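PDB 3TGH: glideosome-associated protein 50 from Plasmodium falciparum 3D7, which is a component of the glideosome and may anchor this complex, used in parasite gliding and host cell invasion, to the inner membrane complex. Local coordinates for residues W160-N165 against E173-D178; A246-G251 against T288-S293. All blocks are in the same frame, centred on the assembly; numbering follows the deposited sequence.

Contact 1 (W160-N165 against E173-D178)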
ATOM      1  N   TRP A 160      -2.850   0.839 -12.562  1.00 20.96           N
ATOM      2  CA  TRP A 160      -3.514   1.258 -13.789  1.00 21.93           C
ATOM      3  C   TRP A 160      -2.496   1.751 -14.817  1.00 23.00           C
ATOM      4  O   TRP A 160      -2.589   1.409 -16.000  1.00 23.86           O
ATOM      5  CB  TRP A 160      -4.612   2.295 -13.546  1.00 23.05           C
ATOM      6  CG  TRP A 160      -5.390   2.511 -14.792  1.00 22.50           C
ATOM      7  CD1 TRP A 160      -6.102   1.561 -15.481  1.00 26.31           C
ATOM      8  CD2 TRP A 160      -5.502   3.722 -15.550  1.00 24.19           C
ATOM      9  NE1 TRP A 160      -6.653   2.112 -16.608  1.00 25.42           N
ATOM     10  CE2 TRP A 160      -6.314   3.436 -16.673  1.00 27.34           C
ATOM     11  CE3 TRP A 160      -5.023   5.023 -15.381  1.00 23.82           C
ATOM     12  CZ2 TRP A 160      -6.626   4.397 -17.636  1.00 25.48           C
ATOM     13  CZ3 TRP A 160      -5.353   5.984 -16.326  1.00 26.14           C
ATOM     14  CH2 TRP A 160      -6.151   5.664 -17.440  1.00 26.54           C
ATOM     15  N   VAL A 161      -1.517   2.536 -14.366  1.00 23.16           N
ATOM     16  CA  VAL A 161      -0.400   2.950 -15.236  1.00 22.91           C
ATOM     17  C   VAL A 161       0.330   1.752 -15.849  1.00 22.73           C
ATOM     18  O   VAL A 161       0.724   1.794 -17.020  1.00 21.88           O
ATOM     19  CB  VAL A 161       0.617   3.828 -14.480  1.00 22.89           C
ATOM     20  CG1 VAL A 161       1.827   4.135 -15.366  1.00 25.71           C
ATOM     21  CG2 VAL A 161      -0.041   5.121 -14.019  1.00 25.92           C
ATOM     22  N   LEU A 162       0.497   0.692 -15.060  1.00 22.69           N
ATOM     23  CA  LEU A 162       1.178  -0.521 -15.507  1.00 21.70           C
ATOM     24  C   LEU A 162       0.318  -1.385 -16.434  1.00 23.60           C
ATOM     25  O   LEU A 162       0.833  -2.309 -17.058  1.00 25.17           O
ATOM     26  CB  LEU A 162       1.597  -1.377 -14.305  1.00 23.51           C
ATOM     27  CG  LEU A 162       2.665  -0.830 -13.363  1.00 25.15           C
ATOM     28  CD1 LEU A 162       2.951  -1.862 -12.261  1.00 29.56           C
ATOM     29  CD2 LEU A 162       3.915  -0.478 -14.140  1.00 24.19           C
ATOM     30  N   SER A 163      -0.983  -1.111 -16.493  1.00 25.51           N
ATOM     31  CA  SER A 163      -1.914  -1.892 -17.316  1.00 25.59           C
ATOM     32  C   SER A 163      -1.848  -1.514 -18.791  1.00 27.81           C
ATOM     33  O   SER A 163      -1.299  -0.480 -19.166  1.00 26.54           O
ATOM     34  CB  SER A 163      -3.355  -1.709 -16.821  1.00 25.73           C
ATOM     35  OG  SER A 163      -3.917  -0.515 -17.328  1.00 26.07           O
ATOM     36  N   SER A 164      -2.465  -2.345 -19.625  1.00 27.33           N
ATOM     37  CA  SER A 164      -2.503  -2.101 -21.061  1.00 29.66           C
ATOM     38  C   SER A 164      -3.489  -0.992 -21.465  1.00 31.30           C
ATOM     39  O   SER A 164      -3.449  -0.525 -22.607  1.00 32.59           O
ATOM     40  CB  SER A 164      -2.853  -3.400 -21.799  1.00 31.79           C
ATOM     41  OG  SER A 164      -4.139  -3.850 -21.425  1.00 33.62           O
ATOM     42  N   ASN A 165      -4.374  -0.577 -20.553  1.00 30.35           N
ATOM     43  CA  ASN A 165      -5.335   0.499 -20.842  1.00 29.37           C
ATOM     44  C   ASN A 165      -4.766   1.912 -20.698  1.00 30.09           C
ATOM     45  O   ASN A 165      -5.353   2.873 -21.198  1.00 31.46           O
ATOM     46  CB  ASN A 165      -6.591   0.368 -19.980  1.00 30.75           C
ATOM     47  CG  ASN A 165      -7.531  -0.718 -20.483  1.00 29.38           C
ATOM     48  OD1 ASN A 165      -7.424  -1.155 -21.623  1.00 32.60           O
ATOM     49  ND2 ASN A 165      -8.452  -1.146 -19.637  1.00 29.15           N
ATOM     50  N   GLU A 173       5.897   2.651 -19.894  1.00 28.02           N
ATOM     51  CA  GLU A 173       7.206   1.990 -19.921  1.00 29.02           C
ATOM     52  C   GLU A 173       8.142   2.498 -18.819  1.00 28.08           C
ATOM     53  O   GLU A 173       8.903   1.726 -18.229  1.00 27.77           O
ATOM     54  CB  GLU A 173       7.880   2.178 -21.287  1.00 32.92           C
ATOM     55  CG  GLU A 173       7.155   1.498 -22.444  1.00 41.93           C
ATOM     56  CD  GLU A 173       7.109  -0.020 -22.335  1.00 51.34           C
ATOM     57  OE1 GLU A 173       8.039  -0.620 -21.747  1.00 58.89           O
ATOM     58  OE2 GLU A 173       6.137  -0.615 -22.851  1.00 57.70           O
ATOM     59  N   LYS A 174       8.092   3.794 -18.548  1.00 27.52           N
ATOM     60  CA  LYS A 174       8.923   4.381 -17.495  1.00 29.27           C
ATOM     61  C   LYS A 174       8.539   3.812 -16.129  1.00 27.07           C
ATOM     62  O   LYS A 174       9.408   3.498 -15.309  1.00 24.34           O
ATOM     63  CB  LYS A 174       8.806   5.900 -17.485  1.00 29.76           C
ATOM     64  CG  LYS A 174       9.646   6.572 -16.402  1.00 33.61           C
ATOM     65  CD  LYS A 174       9.947   8.020 -16.739  1.00 43.81           C
ATOM     66  CE  LYS A 174      10.444   8.799 -15.520  1.00 48.70           C
ATOM     67  NZ  LYS A 174      11.258   7.975 -14.591  1.00 52.55           N
ATOM     68  N   ALA A 175       7.240   3.671 -15.892  1.00 23.65           N
ATOM     69  CA  ALA A 175       6.760   3.076 -14.637  1.00 25.39           C
ATOM     70  C   ALA A 175       7.261   1.644 -14.453  1.00 23.42           C
ATOM     71  O   ALA A 175       7.670   1.259 -13.353  1.00 22.82           O
ATOM     72  CB  ALA A 175       5.232   3.127 -14.551  1.00 23.41           C
ATOM     73  N   TRP A 176       7.224   0.849 -15.522  1.00 24.37           N
ATOM     74  CA  TRP A 176       7.734  -0.516 -15.462  1.00 25.44           C
ATOM     75  C   TRP A 176       9.255  -0.527 -15.233  1.00 25.76           C
ATOM     76  O   TRP A 176       9.757  -1.302 -14.426  1.00 24.54           O
ATOM     77  CB  TRP A 176       7.389  -1.294 -16.747  1.00 28.27           C
ATOM     78  CG  TRP A 176       6.035  -1.948 -16.712  1.00 29.09           C
ATOM     79  CD1 TRP A 176       4.922  -1.588 -17.427  1.00 29.80           C
ATOM     80  CD2 TRP A 176       5.656  -3.088 -15.931  1.00 28.24           C
ATOM     81  NE1 TRP A 176       3.873  -2.424 -17.122  1.00 30.24           N
ATOM     82  CE2 TRP A 176       4.298  -3.359 -16.215  1.00 29.61           C
ATOM     83  CE3 TRP A 176       6.329  -3.897 -15.007  1.00 28.40           C
ATOM     84  CZ2 TRP A 176       3.602  -4.409 -15.613  1.00 29.35           C
ATOM     85  CZ3 TRP A 176       5.639  -4.937 -14.407  1.00 29.06           C
ATOM     86  CH2 TRP A 176       4.285  -5.183 -14.705  1.00 27.36           C
ATOM     87  N   ASN A 177       9.976   0.330 -15.946  1.00 25.85           N
ATOM     88  CA  ASN A 177      11.439   0.377 -15.821  1.00 27.18           C
ATOM     89  C   ASN A 177      11.871   0.872 -14.439  1.00 27.27           C
ATOM     90  O   ASN A 177      12.820   0.349 -13.857  1.00 27.98           O
ATOM     91  CB  ASN A 177      12.060   1.235 -16.931  1.00 28.05           C
ATOM     92  CG  ASN A 177      11.998   0.559 -18.297  1.00 35.89           C
ATOM     93  OD1 ASN A 177      12.039  -0.668 -18.397  1.00 37.62           O
ATOM     94  ND2 ASN A 177      11.895   1.361 -19.352  1.00 39.25           N
ATOM     95  N   ASP A 178      11.160   1.857 -13.904  1.00 26.44           N
ATOM     96  CA  ASP A 178      11.437   2.321 -12.537  1.00 25.17           C
ATOM     97  C   ASP A 178      11.206   1.198 -11.511  1.00 25.31           C
ATOM     98  O   ASP A 178      12.009   0.992 -10.608  1.00 23.16           O
ATOM     99  CB  ASP A 178      10.592   3.543 -12.197  1.00 25.36           C
ATOM    100  CG  ASP A 178      11.068   4.811 -12.898  1.00 29.29           C
ATOM    101  OD1 ASP A 178      12.108   4.775 -13.587  1.00 28.33           O
ATOM    102  OD2 ASP A 178      10.400   5.860 -12.752  1.00 27.09           O
TER
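A buried packing contact joins Leu162, in the loop between strand 148-156 and helix 169-189, to Trp176 on that helix, with Val161 and Ala175 meeting beside them; an indole-to-carbonyl hydrogen bond adds to the packing. The CD2 methyl of Leu162 sits over one face of the Trp176 ring, 3.4 Å from the centroid of the five-membered ring and almost on its normal, a CH-pi contact. Leucine suits the place because its branched end can lay a methyl on the indole while its own backbone oxygen still reaches the ring nitrogen. That bond runs from Trp176 NE1 to Leu162 O over 3.0 Å. It meets a lone pair in the carbonyl plane, but the N-H...O angle of 146° is bent, and the oxygen lies 18° out of the indole plane. With CG beside its backbone N (chi1 -87°), Trp176 swings its indole toward the loop; tryptophan suits the place because it offers both a broad apolar face and an N-H donor. Next to it, Ala175 points its CB at the loop and meets Val161 CG1 at 3.6 Å and Leu162 CD2 at 3.9 Å; alanine's single methyl suits the close approach of helix and loop.

The loop's own shape presents these groups. Trp160 to Ser163 form a type I turn, and Trp160 O accepts from both the backbone N and the hydroxyl of Ser163; the same hydroxyl accepts from Asn165 N in an ST turn.

His172, a metal ligand one helical turn before Trp176, meets its indole edge-to-face, and its ND1 is hydrogen-bonded to Val161 O. Tyr212 also bonds Leu162 O, so the loop leaving strand 148-156 is held between helix 169-189, through His172 and Trp176, and helix 211-216.

Contact 2 (A246-G251 against T288-S293)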
ATOM      1  N   ALA A 246       3.539 -13.269   0.596  1.00 34.55           N
ATOM      2  CA  ALA A 246       2.171 -13.075   1.031  1.00 32.97           C
ATOM      3  C   ALA A 246       1.496 -12.019   0.157  1.00 30.27           C
ATOM      4  O   ALA A 246       2.013 -10.921  -0.020  1.00 32.77           O
ATOM      5  CB  ALA A 246       2.122 -12.661   2.490  1.00 30.74           C
ATOM      6  N   HIS A 247       0.334 -12.368  -0.379  1.00 27.75           N
ATOM      7  CA  HIS A 247      -0.517 -11.423  -1.076  1.00 26.05           C
ATOM      8  C   HIS A 247      -1.606 -11.021  -0.100  1.00 26.03           C
ATOM      9  O   HIS A 247      -2.402 -11.852   0.336  1.00 26.60           O
ATOM     10  CB  HIS A 247      -1.116 -12.073  -2.325  1.00 27.11           C
ATOM     11  CG  HIS A 247      -0.091 -12.525  -3.313  1.00 28.08           C
ATOM     12  ND1 HIS A 247       0.211 -11.810  -4.452  1.00 28.63           N
ATOM     13  CD2 HIS A 247       0.727 -13.606  -3.318  1.00 29.70           C
ATOM     14  CE1 HIS A 247       1.158 -12.439  -5.125  1.00 31.89           C
ATOM     15  NE2 HIS A 247       1.486 -13.535  -4.460  1.00 30.30           N
ATOM     16  N   ILE A 248      -1.622  -9.750   0.272  1.00 25.39           N
ATOM     17  CA  ILE A 248      -2.572  -9.266   1.244  1.00 24.52           C
ATOM     18  C   ILE A 248      -3.530  -8.308   0.566  1.00 26.05           C
ATOM     19  O   ILE A 248      -3.097  -7.324  -0.042  1.00 25.23           O
ATOM     20  CB  ILE A 248      -1.865  -8.549   2.398  1.00 26.28           C
ATOM     21  CG1 ILE A 248      -0.990  -9.535   3.184  1.00 30.85           C
ATOM     22  CG2 ILE A 248      -2.892  -7.882   3.301  1.00 26.35           C
ATOM     23  CD1 ILE A 248      -0.161  -8.883   4.271  1.00 33.55           C
ATOM     24  N   THR A 249      -4.829  -8.604   0.663  1.00 24.73           N
ATOM     25  CA  THR A 249      -5.857  -7.667   0.262  1.00 24.82           C
ATOM     26  C   THR A 249      -6.370  -6.947   1.506  1.00 26.91           C
ATOM     27  O   THR A 249      -6.716  -7.572   2.525  1.00 25.87           O
ATOM     28  CB  THR A 249      -7.046  -8.336  -0.439  1.00 27.96           C
ATOM     29  OG1 THR A 249      -6.573  -9.159  -1.506  1.00 29.54           O
ATOM     30  CG2 THR A 249      -7.987  -7.272  -0.998  1.00 27.87           C
ATOM     31  N   CYS A 250      -6.397  -5.627   1.412  1.00 26.94           N
ATOM     32  CA  CYS A 250      -6.861  -4.769   2.485  1.00 27.10           C
ATOM     33  C   CYS A 250      -7.679  -3.664   1.830  1.00 26.53           C
ATOM     34  O   CYS A 250      -7.260  -2.506   1.772  1.00 26.70           O
ATOM     35  CB  CYS A 250      -5.661  -4.237   3.271  1.00 31.15           C
ATOM     36  SG  CYS A 250      -6.087  -3.353   4.763  1.00 38.64           S
ATOM     37  N   GLY A 251      -8.845  -4.042   1.306  1.00 25.14           N
ATOM     38  CA  GLY A 251      -9.679  -3.134   0.515  1.00 24.99           C
ATOM     39  C   GLY A 251     -11.015  -2.776   1.144  1.00 27.45           C
ATOM     40  O   GLY A 251     -11.879  -2.200   0.479  1.00 25.93           O
ATOM     41  N   THR A 288       1.344  -9.774  10.529  1.00 28.51           N
ATOM     42  CA  THR A 288       0.241  -8.962  10.054  1.00 27.95           C
ATOM     43  C   THR A 288      -1.016  -9.327  10.833  1.00 29.53           C
ATOM     44  O   THR A 288      -1.370 -10.504  10.927  1.00 30.14           O
ATOM     45  CB  THR A 288      -0.000  -9.187   8.550  1.00 27.82           C
ATOM     46  OG1 THR A 288       1.147  -8.745   7.812  1.00 28.83           O
ATOM     47  CG2 THR A 288      -1.238  -8.425   8.074  1.00 29.07           C
ATOM     48  N   LYS A 289      -1.668  -8.320  11.407  1.00 28.78           N
ATOM     49  CA  LYS A 289      -2.922  -8.508  12.125  1.00 30.44           C
ATOM     50  C   LYS A 289      -4.075  -7.875  11.351  1.00 29.90           C
ATOM     51  O   LYS A 289      -4.049  -6.678  11.014  1.00 26.88           O
ATOM     52  CB  LYS A 289      -2.838  -7.902  13.528  1.00 32.20           C
ATOM     53  CG  LYS A 289      -1.881  -8.626  14.460  1.00 35.67           C
ATOM     54  CD  LYS A 289      -1.763  -7.900  15.790  1.00 39.56           C
ATOM     55  CE  LYS A 289      -0.581  -8.400  16.613  1.00 44.98           C
ATOM     56  NZ  LYS A 289      -0.392  -7.596  17.863  1.00 47.91           N
ATOM     57  N   PHE A 290      -5.075  -8.695  11.049  1.00 27.18           N
ATOM     58  CA  PHE A 290      -6.276  -8.236  10.365  1.00 26.42           C
ATOM     59  C   PHE A 290      -7.324  -7.872  11.404  1.00 27.79           C
ATOM     60  O   PHE A 290      -7.723  -8.714  12.204  1.00 29.33           O
ATOM     61  CB  PHE A 290      -6.817  -9.329   9.446  1.00 26.33           C
ATOM     62  CG  PHE A 290      -5.947  -9.601   8.259  1.00 28.27           C
ATOM     63  CD1 PHE A 290      -4.844 -10.442   8.366  1.00 30.17           C
ATOM     64  CD2 PHE A 290      -6.228  -9.012   7.033  1.00 31.44           C
ATOM     65  CE1 PHE A 290      -4.030 -10.685   7.267  1.00 31.32           C
ATOM     66  CE2 PHE A 290      -5.430  -9.253   5.931  1.00 30.15           C
ATOM     67  CZ  PHE A 290      -4.329 -10.093   6.043  1.00 29.77           C
ATOM     68  N   VAL A 291      -7.766  -6.620  11.381  1.00 26.63           N
ATOM     69  CA  VAL A 291      -8.683  -6.093  12.379  1.00 28.16           C
ATOM     70  C   VAL A 291     -10.045  -5.840  11.758  1.00 28.56           C
ATOM     71  O   VAL A 291     -10.154  -5.176  10.720  1.00 28.16           O
ATOM     72  CB  VAL A 291      -8.159  -4.771  12.985  1.00 27.89           C
ATOM     73  CG1 VAL A 291      -9.124  -4.256  14.036  1.00 29.99           C
ATOM     74  CG2 VAL A 291      -6.765  -4.972  13.573  1.00 28.15           C
ATOM     75  N   SER A 292     -11.077  -6.395  12.385  1.00 28.64           N
ATOM     76  CA  SER A 292     -12.453  -6.192  11.962  1.00 29.75           C
ATOM     77  C   SER A 292     -13.115  -5.095  12.785  1.00 29.88           C
ATOM     78  O   SER A 292     -13.046  -5.104  14.015  1.00 30.70           O
ATOM     79  CB  SER A 292     -13.260  -7.495  12.097  1.00 31.55           C
ATOM     80  OG  SER A 292     -14.644  -7.234  12.021  1.00 33.92           O
ATOM     81  N   SER A 293     -13.788  -4.177  12.093  1.00 30.18           N
ATOM     82  CA  SER A 293     -14.520  -3.076  12.722  1.00 34.12           C
ATOM     83  C   SER A 293     -15.798  -3.516  13.439  1.00 37.67           C
ATOM     84  O   SER A 293     -16.452  -2.698  14.089  1.00 39.91           O
ATOM     85  CB  SER A 293     -14.899  -2.027  11.673  1.00 35.65           C
ATOM     86  OG  SER A 293     -15.874  -2.531  10.769  1.00 36.82           O
TER
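With CG1 beside its backbone N (chi1 -65°) and the chain then extended (chi2 175°), Ile248 sends CD1 toward Thr288, while its other branch, CG2, turns toward Phe290. Phe290 likewise holds CG beside its own backbone N (chi1 -69°), which carries the far end of the ring to Ile248, although its CB does not point straight at the strand of the other sheet.

The two branches of isoleucine therefore serve two partners. Ile248 and Thr288 reach toward each other tip to tip: Ile248 CD1 lies 3.8 Å from Thr288 OG1 and 4.0 Å from Thr288 CG2. Threonine suits this spot because its methyl adds to the apolar layer, while its hydroxyl is hydrogen-bonded to His279 on the adjacent strand 275-282. Ile248 CG2 approaches Phe290 obliquely, 3.8 Å from CZ, and phenylalanine suits the place because its long, flat ring reaches across between the sheets. At the ring's edge, near its plane, Thr249 O stands 4.0 Å from Phe290 CE2. No hydrogen bond crosses the contact; van der Waals packing holds it.

Around the pair, Cys277 and Phe269 also touch Phe290, and Met237 and Val239 on strand 237-242 add further apolar surface. The short strand axes approach to 10.0 Å and run 24° apart in the same sense, a face-to-face spacing rather than that of neighbours within a sheet. This is the interface of the two mixed sheets in the central beta sandwich, flanked by helices, of the metallophosphoesterase fold to which purple acid phosphatases belong.

Overall arrangement
Both contacts are buried, but they occupy opposite sides of the chain's centre, with their own centres about 26 Å apart and no touch between them. Contact 2 lies deeper, its centre about 11 Å from the chain centre against about 17 Å for contact 1, and joins strands of two sheets by van der Waals packing, with no hydrogen bond across it. Contact 1 is local in sequence, fastening a loop to the following helix; here a backbone oxygen of a turn, outside any sheet, takes the indole N-H. Trp176 comes within about 5 Å of a bound cobalt ion, against about 11 Å for Thr249 of contact 2 (nearest side-chain atoms). Strand 148-156, which leads into contact 1, shares a sheet with strand 245-250.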